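Local coordinates for protein fimbrial subunit type 1 (Actinomyces oris, PDB 3UXF) that serves as the major structural subunit of type 1 fimbriae, the hair-like polymers on the bacterial surface, at residues Asp76-Thr82 with Tyr138-Arg144; Lys49-Thr53 with Tyr177-Thr181; Glu381-Thr385 with Asp441-Tyr445. One frame throughout, in Å; residues are numbered along the deposited sequence.

Contacts 1 and 2 lie together in the N-terminal pilin domain, their centres about 13 Å apart, and contact 1 falls within the chain segment that contact 2 closes. Lys-49 joins them: its NZ forms a salt bridge of 2.7 Å with Glu-142 OE1, while its aliphatic chain packs on Val-77 and Phe-79. Contact 3 belongs to the C-terminal prealbumin-like domain, on the far side of the chain's centre; its centre is about 57 Å from that of contact 1 and 45 Å from that of contact 2. Calcium ions lie about 7 Å from the side chain of Tyr-138 in contact 1 and about 10 Å from that of Lys-384 in contact 3.

Contact 1. Residues Asp76-Thr82 with Tyr138-Arg144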
loop_
_atom_site.group_PDB
_atom_site.type_symbol
_atom_site.label_atom_id
_atom_site.label_comp_id
_atom_site.label_asym_id
_atom_site.label_seq_id
_atom_site.Cartn_x
_atom_site.Cartn_y
_atom_site.Cartn_z
ATOM N N ASP A 76 12.402 11.771 -14.781
ATOM C CA ASP A 76 12.146 13.086 -14.238
ATOM C C ASP A 76 12.662 13.317 -12.826
ATOM O O ASP A 76 12.118 14.136 -12.093
ATOM C CB ASP A 76 10.644 13.458 -14.330
ATOM C CG ASP A 76 10.437 14.941 -14.453
ATOM O OD1 ASP A 76 11.317 15.612 -15.053
ATOM O OD2 ASP A 76 9.432 15.458 -13.916
ATOM N N VAL A 77 13.767 12.659 -12.480
ATOM C CA VAL A 77 14.401 12.866 -11.197
ATOM C C VAL A 77 15.699 13.631 -11.448
ATOM O O VAL A 77 16.463 13.230 -12.300
ATOM C CB VAL A 77 14.739 11.529 -10.545
ATOM C CG1 VAL A 77 15.502 11.749 -9.276
ATOM C CG2 VAL A 77 13.432 10.756 -10.249
ATOM N N GLU A 78 15.915 14.709 -10.718
ATOM C CA GLU A 78 17.151 15.489 -10.912
ATOM C C GLU A 78 18.205 15.076 -9.895
ATOM O O GLU A 78 17.916 15.007 -8.696
ATOM C CB GLU A 78 16.852 16.968 -10.731
ATOM C CG GLU A 78 18.058 17.831 -10.965
ATOM C CD GLU A 78 17.788 19.268 -10.562
ATOM O OE1 GLU A 78 17.926 19.614 -9.371
ATOM O OE2 GLU A 78 17.403 20.053 -11.459
ATOM N N PHE A 79 19.432 14.823 -10.360
ATOM C CA PHE A 79 20.586 14.628 -9.488
ATOM C C PHE A 79 21.540 15.773 -9.653
ATOM O O PHE A 79 21.728 16.256 -10.761
ATOM C CB PHE A 79 21.307 13.313 -9.804
ATOM C CG PHE A 79 20.583 12.117 -9.256
ATOM C CD1 PHE A 79 20.836 11.699 -7.979
ATOM C CD2 PHE A 79 19.637 11.451 -10.014
ATOM C CE1 PHE A 79 20.147 10.598 -7.424
ATOM C CE2 PHE A 79 18.937 10.371 -9.464
ATOM C CZ PHE A 79 19.238 9.927 -8.182
ATOM N N THR A 80 22.092 16.214 -8.540
ATOM C CA THR A 80 23.149 17.210 -8.544
ATOM C C THR A 80 24.429 16.547 -8.041
ATOM O O THR A 80 24.411 15.819 -7.057
ATOM C CB THR A 80 22.790 18.366 -7.641
ATOM O OG1 THR A 80 21.662 19.038 -8.197
ATOM C CG2 THR A 80 23.964 19.341 -7.541
ATOM N N ILE A 81 25.548 16.806 -8.707
ATOM C CA ILE A 81 26.826 16.387 -8.161
ATOM C C ILE A 81 27.625 17.617 -7.751
ATOM O O ILE A 81 27.632 18.624 -8.474
ATOM C CB ILE A 81 27.608 15.478 -9.142
ATOM C CG1 ILE A 81 27.974 16.213 -10.439
ATOM C CG2 ILE A 81 26.764 14.260 -9.479
ATOM C CD1 ILE A 81 28.893 15.387 -11.367
ATOM N N THR A 82 28.295 17.544 -6.604
ATOM C CA THR A 82 29.127 18.663 -6.170
ATOM C C THR A 82 30.552 18.165 -5.944
ATOM O O THR A 82 30.754 17.223 -5.175
ATOM C CB THR A 82 28.601 19.259 -4.868
ATOM O OG1 THR A 82 27.250 19.688 -5.075
ATOM C CG2 THR A 82 29.469 20.441 -4.437
ATOM N N TYR A 138 32.942 13.341 -5.544
ATOM C CA TYR A 138 31.708 14.100 -5.676
ATOM C C TYR A 138 30.658 13.691 -4.664
ATOM O O TYR A 138 30.496 12.512 -4.358
ATOM C CB TYR A 138 31.118 13.914 -7.075
ATOM C CG TYR A 138 31.907 14.575 -8.173
ATOM C CD1 TYR A 138 31.538 15.814 -8.665
ATOM C CD2 TYR A 138 33.022 13.958 -8.717
ATOM C CE1 TYR A 138 32.257 16.423 -9.667
ATOM C CE2 TYR A 138 33.746 14.560 -9.719
ATOM C CZ TYR A 138 33.360 15.791 -10.191
ATOM O OH TYR A 138 34.079 16.394 -11.190
ATOM N N LEU A 139 29.930 14.681 -4.168
ATOM C CA LEU A 139 28.785 14.442 -3.316
ATOM C C LEU A 139 27.595 14.435 -4.260
ATOM O O LEU A 139 27.379 15.392 -4.997
ATOM C CB LEU A 139 28.641 15.551 -2.280
ATOM C CG LEU A 139 27.508 15.392 -1.268
ATOM C CD1 LEU A 139 27.679 14.110 -0.479
ATOM C CD2 LEU A 139 27.467 16.594 -0.338
ATOM N N VAL A 140 26.840 13.344 -4.254
ATOM C CA VAL A 140 25.713 13.186 -5.164
ATOM C C VAL A 140 24.411 13.261 -4.395
ATOM O O VAL A 140 24.214 12.508 -3.428
ATOM C CB VAL A 140 25.798 11.849 -5.904
ATOM C CG1 VAL A 140 24.674 11.728 -6.958
ATOM C CG2 VAL A 140 27.194 11.695 -6.551
ATOM N N SER A 141 23.527 14.146 -4.819
ATOM C CA SER A 141 22.268 14.334 -4.105
ATOM C C SER A 141 21.092 14.407 -5.074
ATOM O O SER A 141 21.158 15.043 -6.134
ATOM C CB SER A 141 22.357 15.608 -3.262
ATOM O OG SER A 141 21.145 15.809 -2.541
ATOM N N GLU A 142 19.983 13.768 -4.707
ATOM C CA GLU A 142 18.781 13.906 -5.505
ATOM C C GLU A 142 18.076 15.205 -5.150
ATOM O O GLU A 142 17.590 15.367 -4.032
ATOM C CB GLU A 142 17.849 12.717 -5.246
ATOM C CG GLU A 142 16.621 12.696 -6.121
ATOM C CD GLU A 142 15.843 11.386 -5.972
ATOM O OE1 GLU A 142 16.470 10.314 -5.870
ATOM O OE2 GLU A 142 14.600 11.428 -5.995
ATOM N N THR A 143 18.054 16.147 -6.086
ATOM C CA THR A 143 17.639 17.512 -5.760
ATOM C C THR A 143 16.266 17.923 -6.290
ATOM O O THR A 143 15.766 19.011 -5.945
ATOM C CB THR A 143 18.687 18.530 -6.258
ATOM O OG1 THR A 143 19.057 18.206 -7.607
ATOM C CG2 THR A 143 19.931 18.481 -5.366
ATOM N N ARG A 144 15.693 17.110 -7.176
ATOM C CA ARG A 144 14.264 17.257 -7.498
ATOM C C ARG A 144 13.632 15.898 -7.699
ATOM O O ARG A 144 14.098 15.094 -8.520
ATOM C CB ARG A 144 14.003 18.125 -8.740
ATOM C CG ARG A 144 12.519 18.500 -8.823
ATOM C CD ARG A 144 12.120 19.219 -10.095
ATOM N NE ARG A 144 12.695 18.613 -11.291
ATOM C CZ ARG A 144 12.271 17.487 -11.872
ATOM N NH1 ARG A 144 11.251 16.784 -11.379
ATOM N NH2 ARG A 144 12.896 17.057 -12.959
HETATM O O HOH W 1 25.523 17.593 -4.723
#
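A classic beta bulge, with Thr-143 and Arg-144 both facing Glu-78, marks one end of the antiparallel pairing between 78-82 and 138-144. Glu-78 N donates to Arg-144 O (2.9 Å), whereas Glu-78 O takes the N-H of Thr-143 and, more weakly, that of Arg-144. Beyond the bulge the pairing is regular, Thr-80 with Ser-141 and Thr-82 with Leu-139 each exchanging two backbone bonds. The first torsion of Thr-143, 47°, turns OG1 toward the side chains of Glu-78 and Thr-80. That hydroxyl donates to Glu-78 OE1 (2.5 Å), on the lone pair away from OE2, and accepts from Thr-80 OG1 (2.8 Å), so both neighbours fix its rotation. At the loop end, the bent chain of Arg-144 brings NH2 to Asp-76 OD1 (3.0 Å) in a salt bridge; the carboxylate is met from above its plane, and the same guanidinium makes weak bonds to Asp-76 O. On the other face Glu-142 CG lies over the rim of the Phe-79 ring, and Ile-81 sets CG2 beside Val-140 CG2 (3.9 Å) and CD1 against Tyr-138 CD1 (3.8 Å). Strand 114-119 flanks the pair beyond 78-84 and strand 155-159 beyond 136-144, while Phe-79 and Ile-81 pack on Phe-128 of strand 125-128 in the domain's other sheet.

Contact 2. Residues Lys49-Thr53 with Tyr177-Thr181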
loop_
_atom_site.group_PDB
_atom_site.type_symbol
_atom_site.label_atom_id
_atom_site.label_comp_id
_atom_site.label_asym_id
_atom_site.label_seq_id
_atom_site.Cartn_x
_atom_site.Cartn_y
_atom_site.Cartn_z
ATOM N N LYS A 49 18.547 5.389 -11.438
ATOM C CA LYS A 49 17.431 5.654 -10.533
ATOM C C LYS A 49 16.343 4.602 -10.768
ATOM O O LYS A 49 15.828 4.461 -11.880
ATOM C CB LYS A 49 16.887 7.065 -10.763
ATOM C CG LYS A 49 15.645 7.395 -9.888
ATOM C CD LYS A 49 16.023 7.534 -8.413
ATOM C CE LYS A 49 14.729 7.753 -7.558
ATOM N NZ LYS A 49 15.103 7.976 -6.152
ATOM N N CYS A 50 16.038 3.860 -9.706
ATOM C CA CYS A 50 15.135 2.709 -9.763
ATOM C C CYS A 50 14.068 2.855 -8.691
ATOM O O CYS A 50 14.315 3.421 -7.639
ATOM C CB CYS A 50 15.933 1.425 -9.498
ATOM S SG CYS A 50 17.358 1.189 -10.610
ATOM N N GLU A 51 12.878 2.314 -8.942
ATOM C CA GLU A 51 11.783 2.435 -7.977
ATOM C C GLU A 51 12.093 1.729 -6.663
ATOM O O GLU A 51 11.773 2.249 -5.593
ATOM C CB GLU A 51 10.492 1.834 -8.552
ATOM C CG GLU A 51 9.893 2.618 -9.663
ATOM C CD GLU A 51 8.441 2.187 -9.962
ATOM O OE1 GLU A 51 7.908 1.336 -9.219
ATOM O OE2 GLU A 51 7.843 2.694 -10.933
ATOM N N GLN A 52 12.691 0.542 -6.772
ATOM C CA GLN A 52 13.040 -0.307 -5.630
ATOM C C GLN A 52 14.536 -0.502 -5.495
ATOM O O GLN A 52 15.243 -0.691 -6.490
ATOM C CB GLN A 52 12.407 -1.699 -5.790
ATOM C CG GLN A 52 10.907 -1.697 -5.641
ATOM C CD GLN A 52 10.471 -1.107 -4.320
ATOM O OE1 GLN A 52 9.506 -0.339 -4.264
ATOM N NE2 GLN A 52 11.180 -1.458 -3.242
ATOM N N THR A 53 15.010 -0.493 -4.255
ATOM C CA THR A 53 16.412 -0.731 -3.988
ATOM C C THR A 53 16.539 -1.648 -2.767
ATOM O O THR A 53 17.363 -2.566 -2.753
ATOM C CB THR A 53 17.152 0.597 -3.760
ATOM O OG1 THR A 53 16.717 1.179 -2.531
ATOM C CG2 THR A 53 16.880 1.573 -4.899
ATOM N N TYR A 177 24.159 2.801 -8.167
ATOM C CA TYR A 177 22.750 2.493 -7.971
ATOM C C TYR A 177 22.374 2.914 -6.559
ATOM O O TYR A 177 22.479 2.129 -5.621
ATOM C CB TYR A 177 22.495 0.997 -8.163
ATOM C CG TYR A 177 22.849 0.487 -9.542
ATOM C CD1 TYR A 177 21.863 0.243 -10.487
ATOM C CD2 TYR A 177 24.168 0.255 -9.899
ATOM C CE1 TYR A 177 22.182 -0.219 -11.746
ATOM C CE2 TYR A 177 24.496 -0.207 -11.154
ATOM C CZ TYR A 177 23.500 -0.445 -12.074
ATOM O OH TYR A 177 23.824 -0.902 -13.327
ATOM N N PRO A 178 21.956 4.166 -6.411
ATOM C CA PRO A 178 21.647 4.720 -5.091
ATOM C C PRO A 178 20.493 4.012 -4.392
ATOM O O PRO A 178 19.616 3.440 -5.035
ATOM C CB PRO A 178 21.278 6.174 -5.395
ATOM C CG PRO A 178 20.888 6.186 -6.817
ATOM C CD PRO A 178 21.698 5.131 -7.491
ATOM N N LYS A 179 20.517 4.065 -3.068
ATOM C CA LYS A 179 19.505 3.438 -2.233
ATOM C C LYS A 179 18.377 4.410 -1.891
ATOM O O LYS A 179 18.617 5.579 -1.599
ATOM C CB LYS A 179 20.178 2.956 -0.934
ATOM C CG LYS A 179 19.221 2.305 0.079
ATOM C CD LYS A 179 19.856 2.162 1.485
ATOM C CE LYS A 179 20.325 0.732 1.763
ATOM N NZ LYS A 179 19.237 -0.287 1.607
ATOM N N ASN A 180 17.141 3.905 -1.876
ATOM C CA ASN A 180 16.035 4.704 -1.372
ATOM C C ASN A 180 16.151 5.091 0.095
ATOM O O ASN A 180 16.532 4.277 0.946
ATOM C CB ASN A 180 14.743 3.926 -1.551
ATOM C CG ASN A 180 14.234 3.951 -2.957
ATOM O OD1 ASN A 180 14.683 4.740 -3.791
ATOM N ND2 ASN A 180 13.226 3.127 -3.222
ATOM N N THR A 181 15.779 6.319 0.417
ATOM C CA THR A 181 15.772 6.757 1.798
ATOM C C THR A 181 14.678 6.099 2.613
ATOM O O THR A 181 14.765 6.069 3.842
ATOM C CB THR A 181 15.505 8.266 1.904
ATOM O OG1 THR A 181 14.326 8.607 1.163
ATOM C CG2 THR A 181 16.696 9.055 1.358
HETATM O O HOH W 2 13.155 5.346 -6.007
HETATM O O HOH W 3 16.684 5.816 -5.024
HETATM O O HOH W 4 17.231 4.292 -6.996
#
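Thr-53 holds OG1 between its own N and carbonyl carbon (chi1 69°), and Asn-180 swings its amide to the side of its backbone N (chi1 -78°); these two rotations bring both side chains to the interface of 49-53 and 177-181. Thr-53 OG1 accepts the backbone N-H of Asn-180 at 2.8 Å in a nearly straight bond (170° at the hydrogen), and its methyl CG2 rests against Pro-178 O (3.3 Å). The amide of Asn-180 reaches back to the other segment: ND2 donates to Glu-51 O (2.9 Å), a bond that sets which end of the amide is nitrogen. The acceptor lies in the plane of the amide, but the donor stands above the carbonyl plane of Glu-51. OD1 is thereby turned toward Lys-49, whose chain, bent at its second torsion, carries NZ to within 4.0 Å of Asn-180 OD1. Water links the two: one molecule accepts from Lys-49 NZ (2.9 Å) and donates to Asn-180 OD1 (2.6 Å), satisfying the oxygen end of the buried amide. Another water accepts from Cys-50 N (3.0 Å) and lies 3.2 Å from Pro-178 O. The ammonium group of Lys-49 has its charged partner in Glu-142, with Ile-150 O as a further acceptor, and Cys-50 is tied to Cys-71 by a disulfide. Thr-53 is the last residue modelled before a break in the chain. Both segments are loops at the ends of parallel neighbours in the mixed sheet: loop 49-53 follows strand 44-48, and loop 177-181 follows strand 170-176 and leads out to strand 185-190, an outermost strand of the next antiparallel sheet.

Contact 3. Residues Glu381-Thr385 with Asp441-Tyr445; sequences ECTKT and DEDYY
Glu-381 and Tyr-445 lie side by side and point the same way, with the carboxylate turned only 19° from the plane of the ring. Glu-381 CG touches Tyr-445 CE1 (3.7 Å), and one water donates both to Glu-381 OE2 and to Tyr-445 OH, joining the two ends; the phenol also bonds to Arg-426 O. Thr-383 and Glu-442 likewise run alongside each other, Thr-383 OG1 lying against Glu-442 CG (3.7 Å). A water bridges this hydroxyl to the carboxylate of Glu-442, and Arg-392 bonds both to Thr-383 OG1 and to Glu-442 O. Lys-384 behaves differently: its aliphatic chain runs obliquely across Tyr-444, with CD 3.6 Å from Tyr-444 CZ, before bends at chi3 and chi4 lead its end away. The ring of Tyr-444 has a cation-pi partner in Arg-466. A chi1 of 62° in Cys-382 turns the sulfur toward Tyr-444, with SG 3.8 Å from Tyr-444 CB.

Two backbone bonds join the segments. Cys-382 N donates to Tyr-444 O (3.0 Å) from well above the carbonyl plane, and Lys-384 N donates to Asp-441 O (2.9 Å). Between those acceptors the chain turns at Asp-443, the centre of an inverse gamma turn. The disulfide from Cys-382 to Cys-446 cross-links strands 376-385 and 444-451, which are antiparallel neighbours in a beta sheet of the prealbumin-like domain.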
loop_
_atom_site.group_PDB
_atom_site.type_symbol
_atom_site.label_atom_id
_atom_site.label_comp_id
_atom_site.label_asym_id
_atom_site.label_seq_id
_atom_site.Cartn_x
_atom_site.Cartn_y
_atom_site.Cartn_z
ATOM N N GLU A 381 -21.361 -18.617 6.428
ATOM C CA GLU A 381 -20.112 -19.180 5.924
ATOM C C GLU A 381 -20.133 -20.655 6.295
ATOM O O GLU A 381 -20.691 -21.010 7.327
ATOM C CB GLU A 381 -18.906 -18.469 6.507
ATOM C CG GLU A 381 -18.715 -17.084 5.859
ATOM C CD GLU A 381 -17.530 -16.301 6.393
ATOM O OE1 GLU A 381 -17.183 -16.408 7.580
ATOM O OE2 GLU A 381 -16.935 -15.560 5.608
ATOM N N CYS A 382 -19.601 -21.529 5.443
ATOM C CA CYS A 382 -19.689 -22.966 5.755
ATOM C C CYS A 382 -18.571 -23.724 5.093
ATOM O O CYS A 382 -17.925 -23.244 4.169
ATOM C CB CYS A 382 -21.021 -23.572 5.309
ATOM S SG CYS A 382 -21.231 -23.457 3.498
ATOM N N THR A 383 -18.386 -24.946 5.582
ATOM C CA THR A 383 -17.435 -25.864 5.000
ATOM C C THR A 383 -18.253 -26.937 4.304
ATOM O O THR A 383 -19.123 -27.575 4.933
ATOM C CB THR A 383 -16.634 -26.503 6.116
ATOM O OG1 THR A 383 -15.854 -25.493 6.763
ATOM C CG2 THR A 383 -15.702 -27.587 5.524
ATOM N N LYS A 384 -18.036 -27.107 3.007
ATOM C CA LYS A 384 -18.717 -28.143 2.231
ATOM C C LYS A 384 -18.142 -29.474 2.668
ATOM O O LYS A 384 -16.923 -29.606 2.863
ATOM C CB LYS A 384 -18.450 -27.915 0.745
ATOM C CG LYS A 384 -19.079 -28.887 -0.227
ATOM C CD LYS A 384 -18.834 -28.364 -1.630
ATOM C CE LYS A 384 -18.697 -29.466 -2.650
ATOM N NZ LYS A 384 -20.002 -30.089 -2.932
ATOM N N THR A 385 -19.028 -30.446 2.875
ATOM C CA THR A 385 -18.591 -31.778 3.274
ATOM C C THR A 385 -19.336 -32.841 2.477
ATOM O O THR A 385 -20.247 -32.561 1.717
ATOM C CB THR A 385 -18.897 -32.066 4.729
ATOM O OG1 THR A 385 -20.325 -32.085 4.894
ATOM C CG2 THR A 385 -18.248 -31.033 5.663
ATOM N N ASP A 441 -12.535 -26.538 0.608
ATOM C CA ASP A 441 -13.948 -26.732 0.954
ATOM C C ASP A 441 -14.374 -25.782 2.071
ATOM O O ASP A 441 -15.573 -25.690 2.348
ATOM C CB ASP A 441 -14.215 -28.176 1.383
ATOM C CG ASP A 441 -14.291 -29.111 0.228
ATOM O OD1 ASP A 441 -14.612 -28.657 -0.902
ATOM O OD2 ASP A 441 -14.018 -30.308 0.469
ATOM N N GLU A 442 -13.429 -25.090 2.713
ATOM C CA GLU A 442 -13.816 -24.122 3.733
ATOM C C GLU A 442 -14.287 -22.796 3.112
ATOM O O GLU A 442 -14.904 -21.968 3.795
ATOM C CB GLU A 442 -12.694 -23.861 4.719
ATOM C CG GLU A 442 -12.397 -25.091 5.570
ATOM C CD GLU A 442 -11.365 -24.823 6.629
ATOM O OE1 GLU A 442 -10.515 -23.923 6.434
ATOM O OE2 GLU A 442 -11.407 -25.525 7.662
ATOM N N ASP A 443 -14.026 -22.603 1.826
ATOM C CA ASP A 443 -14.247 -21.292 1.170
ATOM C C ASP A 443 -15.613 -21.250 0.487
ATOM O O ASP A 443 -15.725 -21.068 -0.721
ATOM C CB ASP A 443 -13.140 -21.023 0.161
ATOM C CG ASP A 443 -11.790 -20.866 0.827
ATOM O OD1 ASP A 443 -11.676 -20.111 1.814
ATOM O OD2 ASP A 443 -10.827 -21.527 0.388
ATOM N N TYR A 444 -16.665 -21.407 1.294
ATOM C CA TYR A 444 -18.037 -21.412 0.792
ATOM C C TYR A 444 -18.957 -20.539 1.634
ATOM O O TYR A 444 -18.721 -20.320 2.831
ATOM C CB TYR A 444 -18.595 -22.828 0.790
ATOM C CG TYR A 444 -18.221 -23.630 -0.418
ATOM C CD1 TYR A 444 -18.955 -23.530 -1.579
ATOM C CD2 TYR A 444 -17.167 -24.538 -0.371
ATOM C CE1 TYR A 444 -18.636 -24.263 -2.681
ATOM C CE2 TYR A 444 -16.838 -25.290 -1.494
ATOM C CZ TYR A 444 -17.596 -25.154 -2.627
ATOM O OH TYR A 444 -17.300 -25.905 -3.758
ATOM N N TYR A 445 -20.028 -20.082 0.998
ATOM C CA TYR A 445 -21.224 -19.696 1.734
ATOM C C TYR A 445 -22.245 -20.830 1.614
ATOM O O TYR A 445 -22.108 -21.690 0.745
ATOM C CB TYR A 445 -21.829 -18.447 1.090
ATOM C CG TYR A 445 -20.945 -17.243 1.240
ATOM C CD1 TYR A 445 -20.576 -16.792 2.506
ATOM C CD2 TYR A 445 -20.492 -16.539 0.133
ATOM C CE1 TYR A 445 -19.743 -15.663 2.655
ATOM C CE2 TYR A 445 -19.659 -15.404 0.259
ATOM C CZ TYR A 445 -19.297 -14.972 1.537
ATOM O OH TYR A 445 -18.455 -13.880 1.682
HETATM O O HOH W 5 -16.363 -15.239 2.985
HETATM O O HOH W 6 -14.076 -26.378 8.659
HETATM O O HOH W 7 -16.148 -31.935 0.872
#